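Local atomic coordinates of Mec-8 protein (PDB entry 6DG0), a protein that probably binds RNA as a nuclear splicing factor, represented here by its C-terminal RNA recognition motif in complex with a short DNA strand. Residues Asn10-Val15 against Thr67-Gly72; Phe27-Leu33 against Phe45-Ser49; Met58-Gln62 against Leu74-Tyr78. The protein carries 2 engineered substitutions. One frame throughout, in Å; residues are numbered along the deposited sequence.

Following the chain from its N terminus, strand 4-11 runs into Asn10-Val15, the first half of contact 1. Before its partner Thr67-Gly72 is reached, contact 2 opens at Phe27-Leu33 and closes at Phe45-Ser49, so the whole hairpin of strands 30-37 and 42-48 falls within the span of contact 1. Contact 3 then starts at Met58-Gln62, on helix 51-61, contact 1 closes, and Leu74-Tyr78 closes contact 3 last; contacts 1 and 3 therefore cross, whereas 2 and 3 follow in series. Leu11 packs on Leu74 between contacts 1 and 3, and Phe27 on Ser60 and Leu61 between 2 and 3, tying loop, sheet and helix together.

Contact 1. Residues Asn10-Val15 against Thr67-Gly72; sequences NLSAEV and TANDRG
The carboxamide of Asn10 reaches across to the backbone of Asn69 and Asp70, and its oxygen is the focus of the tightly packed half of this contact. Asn10 OD1 accepts from Asp70 N at 2.8 Å and from Asn69 N at 3.0 Å, the two N-H groups arriving from opposite faces of the amide plane, both tilted out of it, so that a buried polar atom is gripped twice. With CG trans to the backbone nitrogen (chi1 -170°), the amide swings out to meet them. The Asp70 N-H is shared, since Asn69 OD1 also accepts it at 2.7 Å within the loop; the two amide oxygens, both acceptors and not bonded to each other, thus lie close as they share this N-H, and the amide planes are 38° apart. Under the Asn10 amide lies the methyl of Ala68, and Ala68 CA makes a C-H contact with Asn10 O at 3.1 Å.

Asn10 and Leu11 belong to the RNP2 sequence of the first strand of the RNA recognition motif, and Thr67-Gly72 to the loop that leads from helix 51-61 to the edge strand 75-78. One backbone bond pins the loop here: Ser12 N donates to Thr67 O at 2.8 Å and nearly straight (165°), from above the carbonyl plane. Leu11 CA leans on the same oxygen at 3.3 Å, and Ser12 OG adds a weak bond to it.

Outward from here the packing thins. Val15 CG2 meets Thr67 CG2 at 3.6 Å, methyl against methyl, close to the unmodelled residue that precedes Thr67. Toward the other end Asn69 and Asp70 are exposed to solvent despite the bonds their backbones make to Asn10.

Contact 2. Residues Phe27-Leu33 against Phe45-Ser49; sequences FSGFTRL and FVEYS. With nucleotides of chain D.
Phe30-Leu33 and Phe45-Tyr48 run antiparallel, their axes 4.7 Å apart at 158°, and a classic beta bulge sets Thr31 and Arg32 opposite Glu47. Glu47 O takes the N-H of Thr31, and Glu47 N returns a straight bond to Arg32 O at 2.8 Å. A type II turn, Phe27 to Phe30, leads in, and Gly29 O receives Ser49 N. On the helix-facing side, Val46 CG1 touches the rim of the Phe30 ring at CE1 (3.6 Å), and Tyr48 CE2 meets Phe30 CB, the tyrosine hydroxyl bonded to Phe24 O.

This hairpin pairs the edge strand 30-37 with the inner strand 42-48 of the RNA recognition motif sheet; Phe45 and Tyr48 lie in RNP1. Phe45 turns to the nucleic acid: the adenine of DA4 of chain D lies over one ring face, its C5 3.4 Å above the plane, and DC3 of chain D sits at the ring edge. Were the ring cut back to an alanine, the adenine would probably lose the aromatic surface it rests on. Along the same face Arg32 and Glu47 form a salt bridge, guanidinium and carboxylate planes 69° apart, though the NE-OE1 separation is doubtfully short; Arg32 NH1 also bonds Ala84 O.

Contact 3. Residues Met58-Gln62 against Leu74-Tyr78; sequences MISLQ and LRIEY. With nucleotides of chain D.
Gln62, near the C-terminal end of helix 51-61, brackets Ile76 with its carboxamide, gripping the outer edge of the last strand of the RNA recognition motif sheet. Gln62 OE1 accepts from Ile76 N at 2.9 Å and Gln62 NE2 donates to Ile76 O at 3.1 Å, each bond nearly straight and in the acceptor's carbonyl plane, much as a neighbouring strand would pair. A bend at chi2 (68°) folds the amide back to reach the strand. Beside it, Met58 CG packs on Ile76 CG2 at 3.6 Å, and Leu61 CB on Ile76 CD1, joining strand to helix. The Met58 sulfur stands almost directly above the Tyr78 ring centre in a Met-aromatic contact, while its methyl makes a CH-pi contact on the same face.

Because Ile76 faces the helix, its neighbours Arg75 and Glu77 face the nucleic acid. Glu77 OE2 accepts from N1 of DG2 of chain D at 2.7 Å, and Glu77 OE1 takes N4 of DC3 of chain D, which also donates to Tyr78 O. Arg75 NE donates to O6 and NH2 to N7 of the same guanine, with DA1 of chain D over the guanidinium face. Farther out, the Tyr78 hydroxyl hydrogen-bonds to Thr55 OG1.

Contact 1. Residues Asn10-Val15 against Thr67-Gly72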
loop_
_atom_site.group_PDB
_atom_site.type_symbol
_atom_site.label_atom_id
_atom_site.label_comp_id
_atom_site.label_asym_id
_atom_site.label_seq_id
_atom_site.Cartn_x
_atom_site.Cartn_y
_atom_site.Cartn_z
ATOM N N ASN A 10 -8.224 1.929 -4.567
ATOM C CA ASN A 10 -8.557 1.160 -5.767
ATOM C C ASN A 10 -8.202 -0.321 -5.621
ATOM O O ASN A 10 -7.528 -0.912 -6.467
ATOM C CB ASN A 10 -7.873 1.788 -6.995
ATOM C CG ASN A 10 -8.365 1.208 -8.305
ATOM O OD1 ASN A 10 -9.385 0.535 -8.346
ATOM N ND2 ASN A 10 -7.683 1.535 -9.393
ATOM N N LEU A 11 -8.641 -0.896 -4.505
ATOM C CA LEU A 11 -8.419 -2.306 -4.209
ATOM C C LEU A 11 -9.711 -3.126 -4.237
ATOM O O LEU A 11 -10.737 -2.703 -3.704
ATOM C CB LEU A 11 -7.753 -2.464 -2.841
ATOM C CG LEU A 11 -6.241 -2.273 -2.730
ATOM C CD1 LEU A 11 -5.834 -2.221 -1.266
ATOM C CD2 LEU A 11 -5.515 -3.395 -3.455
ATOM N N SER A 12 -9.646 -4.311 -4.835
ATOM C CA SER A 12 -10.788 -5.220 -4.868
ATOM C C SER A 12 -11.014 -5.785 -3.468
ATOM O O SER A 12 -10.102 -5.790 -2.644
ATOM C CB SER A 12 -10.569 -6.344 -5.883
ATOM O OG SER A 12 -9.518 -7.203 -5.481
ATOM N N ALA A 13 -12.231 -6.239 -3.190
ATOM C CA ALA A 13 -12.553 -6.748 -1.860
ATOM C C ALA A 13 -12.124 -8.204 -1.693
ATOM O O ALA A 13 -12.212 -8.763 -0.598
ATOM C CB ALA A 13 -14.041 -6.603 -1.585
ATOM N N GLU A 14 -11.655 -8.812 -2.777
ATOM C CA GLU A 14 -11.276 -10.220 -2.751
ATOM C C GLU A 14 -9.766 -10.420 -2.645
ATOM O O GLU A 14 -9.298 -11.552 -2.519
ATOM C CB GLU A 14 -11.792 -10.945 -3.999
ATOM C CG GLU A 14 -13.306 -11.059 -4.093
ATOM C CD GLU A 14 -13.942 -9.874 -4.791
ATOM O OE1 GLU A 14 -13.200 -9.049 -5.365
ATOM O OE2 GLU A 14 -15.188 -9.773 -4.773
ATOM N N VAL A 15 -9.002 -9.332 -2.698
ATOM C CA VAL A 15 -7.546 -9.450 -2.671
ATOM C C VAL A 15 -7.022 -9.887 -1.300
ATOM O O VAL A 15 -7.446 -9.389 -0.256
ATOM C CB VAL A 15 -6.856 -8.126 -3.094
ATOM C CG1 VAL A 15 -7.233 -6.980 -2.170
ATOM C CG2 VAL A 15 -5.344 -8.301 -3.143
ATOM N N THR A 67 -5.702 -6.374 -8.953
ATOM C CA THR A 67 -6.191 -6.309 -7.579
ATOM C C THR A 67 -7.071 -5.074 -7.370
ATOM O O THR A 67 -7.297 -4.648 -6.240
ATOM C CB THR A 67 -5.020 -6.304 -6.576
ATOM O OG1 THR A 67 -4.057 -5.319 -6.972
ATOM C CG2 THR A 67 -4.345 -7.668 -6.545
ATOM N N ALA A 68 -7.544 -4.498 -8.473
ATOM C CA ALA A 68 -8.277 -3.225 -8.455
ATOM C C ALA A 68 -9.773 -3.301 -8.789
ATOM O O ALA A 68 -10.258 -4.329 -9.267
ATOM C CB ALA A 68 -7.610 -2.256 -9.418
ATOM N N ASN A 69 -10.497 -2.206 -8.539
ATOM C CA ASN A 69 -11.889 -2.094 -8.990
ATOM C C ASN A 69 -11.940 -1.164 -10.213
ATOM O O ASN A 69 -12.332 -1.593 -11.286
ATOM C CB ASN A 69 -12.842 -1.637 -7.863
ATOM C CG ASN A 69 -12.242 -0.584 -6.970
ATOM O OD1 ASN A 69 -11.875 0.499 -7.425
ATOM N ND2 ASN A 69 -12.079 -0.917 -5.702
ATOM N N ASP A 70 -11.561 0.106 -10.040
ATOM C CA ASP A 70 -11.674 1.111 -11.103
ATOM C C ASP A 70 -10.515 0.995 -12.108
ATOM O O ASP A 70 -9.545 0.272 -11.869
ATOM C CB ASP A 70 -11.720 2.528 -10.519
ATOM C CG ASP A 70 -12.923 2.749 -9.629
ATOM O OD1 ASP A 70 -13.873 1.940 -9.698
ATOM O OD2 ASP A 70 -12.930 3.736 -8.867
ATOM N N ARG A 71 -10.636 1.687 -13.241
ATOM C CA ARG A 71 -9.572 1.729 -14.249
ATOM C C ARG A 71 -8.472 2.664 -13.766
ATOM O O ARG A 71 -8.743 3.608 -13.031
ATOM C CB ARG A 71 -10.110 2.221 -15.596
ATOM C CG ARG A 71 -10.385 1.135 -16.621
ATOM C CD ARG A 71 -11.590 1.492 -17.489
ATOM N NE ARG A 71 -11.236 2.390 -18.587
ATOM C CZ ARG A 71 -12.122 3.015 -19.358
ATOM N NH1 ARG A 71 -11.713 3.814 -20.335
ATOM N NH2 ARG A 71 -13.420 2.837 -19.156
ATOM N N GLY A 72 -7.232 2.424 -14.170
ATOM C CA GLY A 72 -6.161 3.235 -13.626
ATOM C C GLY A 72 -5.184 2.439 -12.788
ATOM O O GLY A 72 -4.026 2.830 -12.640
#

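Contact 2. Residues Phe27-Leu33 against Phe45-Ser49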
loop_
_atom_site.group_PDB
_atom_site.type_symbol
_atom_site.label_atom_id
_atom_site.label_comp_id
_atom_site.label_asym_id
_atom_site.label_seq_id
_atom_site.Cartn_x
_atom_site.Cartn_y
_atom_site.Cartn_z
ATOM N N PHE A 27 9.857 -4.418 -3.176
ATOM C CA PHE A 27 10.620 -3.177 -3.138
ATOM C C PHE A 27 11.367 -2.996 -1.822
ATOM O O PHE A 27 10.878 -3.369 -0.756
ATOM C CB PHE A 27 9.696 -1.989 -3.401
ATOM C CG PHE A 27 9.152 -1.962 -4.795
ATOM C CD1 PHE A 27 8.020 -2.687 -5.121
ATOM C CD2 PHE A 27 9.787 -1.236 -5.786
ATOM C CE1 PHE A 27 7.526 -2.681 -6.408
ATOM C CE2 PHE A 27 9.296 -1.227 -7.076
ATOM C CZ PHE A 27 8.161 -1.947 -7.387
ATOM N N SER A 28 12.558 -2.415 -1.916
ATOM C CA SER A 28 13.452 -2.270 -0.773
ATOM C C SER A 28 12.839 -1.466 0.371
ATOM O O SER A 28 12.229 -0.420 0.156
ATOM C CB SER A 28 14.763 -1.617 -1.216
ATOM O OG SER A 28 15.655 -1.479 -0.125
ATOM N N GLY A 29 13.007 -1.973 1.589
ATOM C CA GLY A 29 12.607 -1.261 2.789
ATOM C C GLY A 29 11.222 -1.586 3.318
ATOM O O GLY A 29 10.759 -0.953 4.267
ATOM N N PHE A 30 10.563 -2.573 2.716
ATOM C CA PHE A 30 9.225 -2.983 3.145
ATOM C C PHE A 30 9.219 -3.525 4.569
ATOM O O PHE A 30 9.892 -4.512 4.865
ATOM C CB PHE A 30 8.649 -4.040 2.197
ATOM C CG PHE A 30 7.342 -4.620 2.664
ATOM C CD1 PHE A 30 6.152 -3.944 2.450
ATOM C CD2 PHE A 30 7.303 -5.841 3.319
ATOM C CE1 PHE A 30 4.949 -4.475 2.880
ATOM C CE2 PHE A 30 6.103 -6.376 3.751
ATOM C CZ PHE A 30 4.924 -5.692 3.532
ATOM N N THR A 31 8.472 -2.873 5.455
ATOM C CA THR A 31 8.385 -3.339 6.834
ATOM C C THR A 31 7.106 -4.118 7.128
ATOM O O THR A 31 7.164 -5.272 7.548
ATOM C CB THR A 31 8.479 -2.161 7.821
ATOM O OG1 THR A 31 9.592 -1.327 7.471
ATOM C CG2 THR A 31 8.654 -2.673 9.241
ATOM N N ARG A 32 5.954 -3.495 6.894
ATOM C CA ARG A 32 4.676 -4.110 7.250
ATOM C C ARG A 32 3.484 -3.514 6.500
ATOM O O ARG A 32 3.528 -2.376 6.032
ATOM C CB ARG A 32 4.441 -4.015 8.758
ATOM C CG ARG A 32 4.601 -2.628 9.330
ATOM C CD ARG A 32 4.960 -2.705 10.802
ATOM N NE ARG A 32 5.149 -1.388 11.399
ATOM C CZ ARG A 32 4.281 -0.815 12.225
ATOM N NH1 ARG A 32 4.533 0.388 12.723
ATOM N NH2 ARG A 32 3.162 -1.447 12.553
ATOM N N LEU A 33 2.419 -4.304 6.398
ATOM C CA LEU A 33 1.213 -3.925 5.669
ATOM C C LEU A 33 -0.055 -4.181 6.490
ATOM O O LEU A 33 -0.136 -5.158 7.232
ATOM C CB LEU A 33 1.156 -4.688 4.337
ATOM C CG LEU A 33 -0.098 -4.668 3.460
ATOM C CD1 LEU A 33 0.310 -4.774 2.004
ATOM C CD2 LEU A 33 -1.056 -5.799 3.815
ATOM N N PHE A 45 -2.672 0.202 4.106
ATOM C CA PHE A 45 -1.571 1.026 4.580
ATOM C C PHE A 45 -0.275 0.220 4.580
ATOM O O PHE A 45 -0.166 -0.801 5.260
ATOM C CB PHE A 45 -1.880 1.573 5.976
ATOM C CG PHE A 45 -3.111 2.434 6.026
ATOM C CD1 PHE A 45 -3.051 3.776 5.691
ATOM C CD2 PHE A 45 -4.332 1.895 6.391
ATOM C CE1 PHE A 45 -4.183 4.566 5.732
ATOM C CE2 PHE A 45 -5.469 2.680 6.435
ATOM C CZ PHE A 45 -5.395 4.017 6.104
ATOM N N VAL A 46 0.705 0.684 3.810
ATOM C CA VAL A 46 1.966 -0.037 3.654
ATOM C C VAL A 46 3.143 0.781 4.172
ATOM O O VAL A 46 3.375 1.905 3.726
ATOM C CB VAL A 46 2.219 -0.409 2.181
ATOM C CG1 VAL A 46 3.419 -1.336 2.072
ATOM C CG2 VAL A 46 0.986 -1.062 1.587
ATOM N N GLU A 47 3.887 0.208 5.112
ATOM C CA GLU A 47 4.994 0.912 5.749
ATOM C C GLU A 47 6.360 0.526 5.184
ATOM O O GLU A 47 6.635 -0.649 4.942
ATOM C CB GLU A 47 4.980 0.660 7.255
ATOM C CG GLU A 47 5.965 1.519 8.017
ATOM C CD GLU A 47 6.012 1.182 9.492
ATOM O OE1 GLU A 47 6.319 0.019 9.824
ATOM O OE2 GLU A 47 5.740 2.080 10.317
ATOM N N TYR A 48 7.210 1.527 4.975
ATOM C CA TYR A 48 8.595 1.296 4.572
ATOM C C TYR A 48 9.583 1.860 5.596
ATOM O O TYR A 48 9.223 2.706 6.413
ATOM C CB TYR A 48 8.848 1.891 3.188
ATOM C CG TYR A 48 8.274 1.048 2.073
ATOM C CD1 TYR A 48 6.951 1.199 1.668
ATOM C CD2 TYR A 48 9.052 0.096 1.427
ATOM C CE1 TYR A 48 6.424 0.421 0.650
ATOM C CE2 TYR A 48 8.537 -0.684 0.412
ATOM C CZ TYR A 48 7.223 -0.516 0.026
ATOM O OH TYR A 48 6.709 -1.292 -0.987
ATOM N N SER A 49 10.830 1.395 5.540
ATOM C CA SER A 49 11.822 1.710 6.569
ATOM C C SER A 49 12.153 3.200 6.662
ATOM O O SER A 49 12.490 3.698 7.735
ATOM C CB SER A 49 13.106 0.914 6.319
ATOM O OG SER A 49 13.684 1.248 5.070
ATOM P P DA D 4 -9.580 6.416 8.863
ATOM O OP1 DA D 4 -10.997 6.578 8.466
ATOM O OP2 DA D 4 -8.940 7.426 9.736
ATOM O "O5'" DA D 4 -9.388 4.991 9.563
ATOM C "C5'" DA D 4 -9.742 3.794 8.877
ATOM C "C4'" DA D 4 -9.022 2.597 9.481
ATOM O "O4'" DA D 4 -7.648 2.576 9.013
ATOM C "C3'" DA D 4 -8.953 2.595 11.007
ATOM O "O3'" DA D 4 -9.130 1.277 11.517
ATOM C "C2'" DA D 4 -7.552 3.128 11.297
ATOM C "C1'" DA D 4 -6.757 2.604 10.108
ATOM N N9 DA D 4 -5.631 3.463 9.753
ATOM C C8 DA D 4 -5.675 4.804 9.489
ATOM N N7 DA D 4 -4.508 5.326 9.201
ATOM C C5 DA D 4 -3.634 4.254 9.282
ATOM C C6 DA D 4 -2.242 4.148 9.087
ATOM N N6 DA D 4 -1.464 5.184 8.754
ATOM N N1 DA D 4 -1.679 2.933 9.246
ATOM C C2 DA D 4 -2.461 1.898 9.579
ATOM N N3 DA D 4 -3.776 1.874 9.789
ATOM C C4 DA D 4 -4.308 3.096 9.623
ATOM P P DC D 3 -10.885 9.150 3.720
ATOM O OP1 DC D 3 -11.574 9.023 5.022
ATOM O OP2 DC D 3 -10.298 10.449 3.321
ATOM O "O5'" DC D 3 -9.726 8.050 3.635
ATOM C "C5'" DC D 3 -9.978 6.708 4.055
ATOM C "C4'" DC D 3 -9.000 6.277 5.139
ATOM O "O4'" DC D 3 -7.646 6.342 4.620
ATOM C "C3'" DC D 3 -8.998 7.131 6.403
ATOM O "O3'" DC D 3 -8.694 6.319 7.528
ATOM C "C2'" DC D 3 -7.885 8.134 6.127
ATOM C "C1'" DC D 3 -6.887 7.281 5.356
ATOM N N1 DC D 3 -6.056 8.062 4.401
ATOM C C2 DC D 3 -4.754 8.425 4.757
ATOM O O2 DC D 3 -4.316 8.089 5.864
ATOM N N3 DC D 3 -4.008 9.138 3.877
ATOM C C4 DC D 3 -4.518 9.483 2.694
ATOM N N4 DC D 3 -3.744 10.185 1.861
ATOM C C5 DC D 3 -5.845 9.124 2.314
ATOM C C6 DC D 3 -6.572 8.421 3.190
#

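Contact 3. Residues Met58-Gln62 against Leu74-Tyr78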
loop_
_atom_site.group_PDB
_atom_site.type_symbol
_atom_site.label_atom_id
_atom_site.label_comp_id
_atom_site.label_asym_id
_atom_site.label_seq_id
_atom_site.Cartn_x
_atom_site.Cartn_y
_atom_site.Cartn_z
ATOM N N MET A 58 6.200 4.078 -4.122
ATOM C CA MET A 58 4.942 4.702 -4.526
ATOM C C MET A 58 4.962 5.061 -6.008
ATOM O O MET A 58 4.009 4.782 -6.736
ATOM C CB MET A 58 4.656 5.951 -3.689
ATOM C CG MET A 58 3.419 6.711 -4.151
ATOM S SD MET A 58 2.964 8.090 -3.089
ATOM C CE MET A 58 4.358 9.175 -3.362
ATOM N N ILE A 59 6.047 5.696 -6.439
ATOM C CA ILE A 59 6.237 6.052 -7.842
ATOM C C ILE A 59 6.213 4.813 -8.738
ATOM O O ILE A 59 5.571 4.807 -9.790
ATOM C CB ILE A 59 7.561 6.829 -8.056
ATOM C CG1 ILE A 59 7.354 8.328 -7.806
ATOM C CG2 ILE A 59 8.028 6.706 -9.491
ATOM C CD1 ILE A 59 7.024 8.717 -6.381
ATOM N N SER A 60 6.899 3.761 -8.301
ATOM C CA SER A 60 7.022 2.537 -9.088
ATOM C C SER A 60 5.716 1.751 -9.212
ATOM O O SER A 60 5.434 1.174 -10.261
ATOM C CB SER A 60 8.098 1.636 -8.482
ATOM O OG SER A 60 9.379 2.232 -8.572
ATOM N N LEU A 61 4.924 1.730 -8.144
ATOM C CA LEU A 61 3.701 0.930 -8.111
ATOM C C LEU A 61 2.456 1.749 -8.415
ATOM O O LEU A 61 1.339 1.243 -8.331
ATOM C CB LEU A 61 3.545 0.241 -6.755
ATOM C CG LEU A 61 4.519 -0.908 -6.503
ATOM C CD1 LEU A 61 4.410 -1.409 -5.075
ATOM C CD2 LEU A 61 4.258 -2.034 -7.499
ATOM N N GLN A 62 2.651 3.017 -8.750
ATOM C CA GLN A 62 1.538 3.895 -9.077
ATOM C C GLN A 62 0.809 3.372 -10.310
ATOM O O GLN A 62 1.384 3.278 -11.395
ATOM C CB GLN A 62 2.025 5.327 -9.308
ATOM C CG GLN A 62 0.911 6.361 -9.343
ATOM C CD GLN A 62 0.245 6.534 -7.990
ATOM O OE1 GLN A 62 -0.786 5.923 -7.708
ATOM N NE2 GLN A 62 0.841 7.364 -7.142
ATOM N N LEU A 74 -3.770 0.669 -9.210
ATOM C CA LEU A 74 -3.683 1.102 -7.820
ATOM C C LEU A 74 -3.447 2.605 -7.696
ATOM O O LEU A 74 -2.631 3.173 -8.418
ATOM C CB LEU A 74 -2.563 0.350 -7.103
ATOM C CG LEU A 74 -2.765 -1.146 -6.857
ATOM C CD1 LEU A 74 -1.613 -1.704 -6.037
ATOM C CD2 LEU A 74 -4.106 -1.422 -6.185
ATOM N N ARG A 75 -4.165 3.243 -6.776
ATOM C CA ARG A 75 -3.940 4.657 -6.492
ATOM C C ARG A 75 -3.271 4.806 -5.131
ATOM O O ARG A 75 -3.856 4.487 -4.094
ATOM C CB ARG A 75 -5.249 5.452 -6.540
ATOM C CG ARG A 75 -5.885 5.514 -7.919
ATOM C CD ARG A 75 -7.151 6.365 -7.931
ATOM N NE ARG A 75 -8.124 5.958 -6.921
ATOM C CZ ARG A 75 -9.096 5.076 -7.131
ATOM N NH1 ARG A 75 -9.235 4.508 -8.322
ATOM N NH2 ARG A 75 -9.942 4.774 -6.157
ATOM N N ILE A 76 -2.036 5.299 -5.146
ATOM C CA ILE A 76 -1.232 5.391 -3.935
ATOM C C ILE A 76 -0.893 6.828 -3.552
ATOM O O ILE A 76 -0.485 7.628 -4.394
ATOM C CB ILE A 76 0.083 4.600 -4.087
ATOM C CG1 ILE A 76 -0.196 3.192 -4.618
ATOM C CG2 ILE A 76 0.835 4.544 -2.764
ATOM C CD1 ILE A 76 1.049 2.341 -4.782
ATOM N N GLU A 77 -1.064 7.142 -2.271
ATOM C CA GLU A 77 -0.683 8.440 -1.724
ATOM C C GLU A 77 0.167 8.245 -0.478
ATOM O O GLU A 77 0.229 7.146 0.073
ATOM C CB GLU A 77 -1.914 9.275 -1.375
ATOM C CG GLU A 77 -2.912 9.455 -2.498
ATOM C CD GLU A 77 -4.168 10.163 -2.034
ATOM O OE1 GLU A 77 -4.239 10.535 -0.841
ATOM O OE2 GLU A 77 -5.087 10.346 -2.860
ATOM N N TYR A 78 0.825 9.312 -0.035
ATOM C CA TYR A 78 1.411 9.318 1.297
ATOM C C TYR A 78 0.276 9.283 2.314
ATOM O O TYR A 78 -0.706 10.015 2.173
ATOM C CB TYR A 78 2.281 10.557 1.532
ATOM C CG TYR A 78 3.566 10.615 0.733
ATOM C CD1 TYR A 78 4.603 9.721 0.973
ATOM C CD2 TYR A 78 3.759 11.596 -0.231
ATOM C CE1 TYR A 78 5.783 9.784 0.251
ATOM C CE2 TYR A 78 4.934 11.671 -0.952
ATOM C CZ TYR A 78 5.942 10.764 -0.710
ATOM O OH TYR A 78 7.112 10.835 -1.429
ATOM P P DG D 2 -11.296 12.865 -0.389
ATOM O OP1 DG D 2 -12.295 13.607 0.411
ATOM O OP2 DG D 2 -9.867 13.245 -0.326
ATOM O "O5'" DG D 2 -11.446 11.324 -0.003
ATOM C "C5'" DG D 2 -12.742 10.787 0.230
ATOM C "C4'" DG D 2 -12.680 9.282 0.353
ATOM O "O4'" DG D 2 -12.452 8.718 -0.944
ATOM C "C3'" DG D 2 -11.535 8.762 1.198
ATOM O "O3'" DG D 2 -11.925 8.718 2.572
ATOM C "C2'" DG D 2 -11.296 7.357 0.627
ATOM C "C1'" DG D 2 -11.875 7.443 -0.796
ATOM N N9 DG D 2 -10.889 7.261 -1.863
ATOM C C8 DG D 2 -10.984 6.403 -2.930
ATOM N N7 DG D 2 -9.961 6.458 -3.737
ATOM C C5 DG D 2 -9.135 7.421 -3.176
ATOM C C6 DG D 2 -7.879 7.909 -3.611
ATOM O O6 DG D 2 -7.231 7.574 -4.612
ATOM N N1 DG D 2 -7.380 8.884 -2.752
ATOM C C2 DG D 2 -8.012 9.331 -1.617
ATOM N N2 DG D 2 -7.374 10.277 -0.914
ATOM N N3 DG D 2 -9.189 8.882 -1.197
ATOM C C4 DG D 2 -9.691 7.931 -2.022
ATOM O "O5'" DA D 1 -9.289 13.570 -5.108
ATOM C "C5'" DA D 1 -10.669 13.740 -5.416
ATOM C "C4'" DA D 1 -11.560 13.225 -4.291
ATOM O "O4'" DA D 1 -12.213 12.012 -4.713
ATOM C "C3'" DA D 1 -10.857 12.859 -2.999
ATOM O "O3'" DA D 1 -11.789 12.951 -1.917
ATOM C "C2'" DA D 1 -10.421 11.412 -3.271
ATOM C "C1'" DA D 1 -11.528 10.886 -4.198
ATOM N N9 DA D 1 -11.020 10.152 -5.356
ATOM C C8 DA D 1 -9.984 10.523 -6.170
ATOM N N7 DA D 1 -9.763 9.693 -7.159
ATOM C C5 DA D 1 -10.731 8.718 -6.997
ATOM C C6 DA D 1 -11.033 7.554 -7.731
ATOM N N6 DA D 1 -10.352 7.175 -8.817
ATOM N N1 DA D 1 -12.060 6.793 -7.303
ATOM C C2 DA D 1 -12.739 7.179 -6.217
ATOM N N3 DA D 1 -12.552 8.253 -5.447
ATOM C C4 DA D 1 -11.522 8.989 -5.897
ATOM P P DC D 3 -10.885 9.150 3.720
ATOM O OP1 DC D 3 -11.574 9.023 5.022
ATOM O OP2 DC D 3 -10.298 10.449 3.321
ATOM O "O5'" DC D 3 -9.726 8.050 3.635
ATOM C "C5'" DC D 3 -9.978 6.708 4.055
ATOM C "C4'" DC D 3 -9.000 6.277 5.139
ATOM O "O4'" DC D 3 -7.646 6.342 4.620
ATOM C "C3'" DC D 3 -8.998 7.131 6.403
ATOM O "O3'" DC D 3 -8.694 6.319 7.528
ATOM C "C2'" DC D 3 -7.885 8.134 6.127
ATOM C "C1'" DC D 3 -6.887 7.281 5.356
ATOM N N1 DC D 3 -6.056 8.062 4.401
ATOM C C2 DC D 3 -4.754 8.425 4.757
ATOM O O2 DC D 3 -4.316 8.089 5.864
ATOM N N3 DC D 3 -4.008 9.138 3.877
ATOM C C4 DC D 3 -4.518 9.483 2.694
ATOM N N4 DC D 3 -3.744 10.185 1.861
ATOM C C5 DC D 3 -5.845 9.124 2.314
ATOM C C6 DC D 3 -6.572 8.421 3.190
#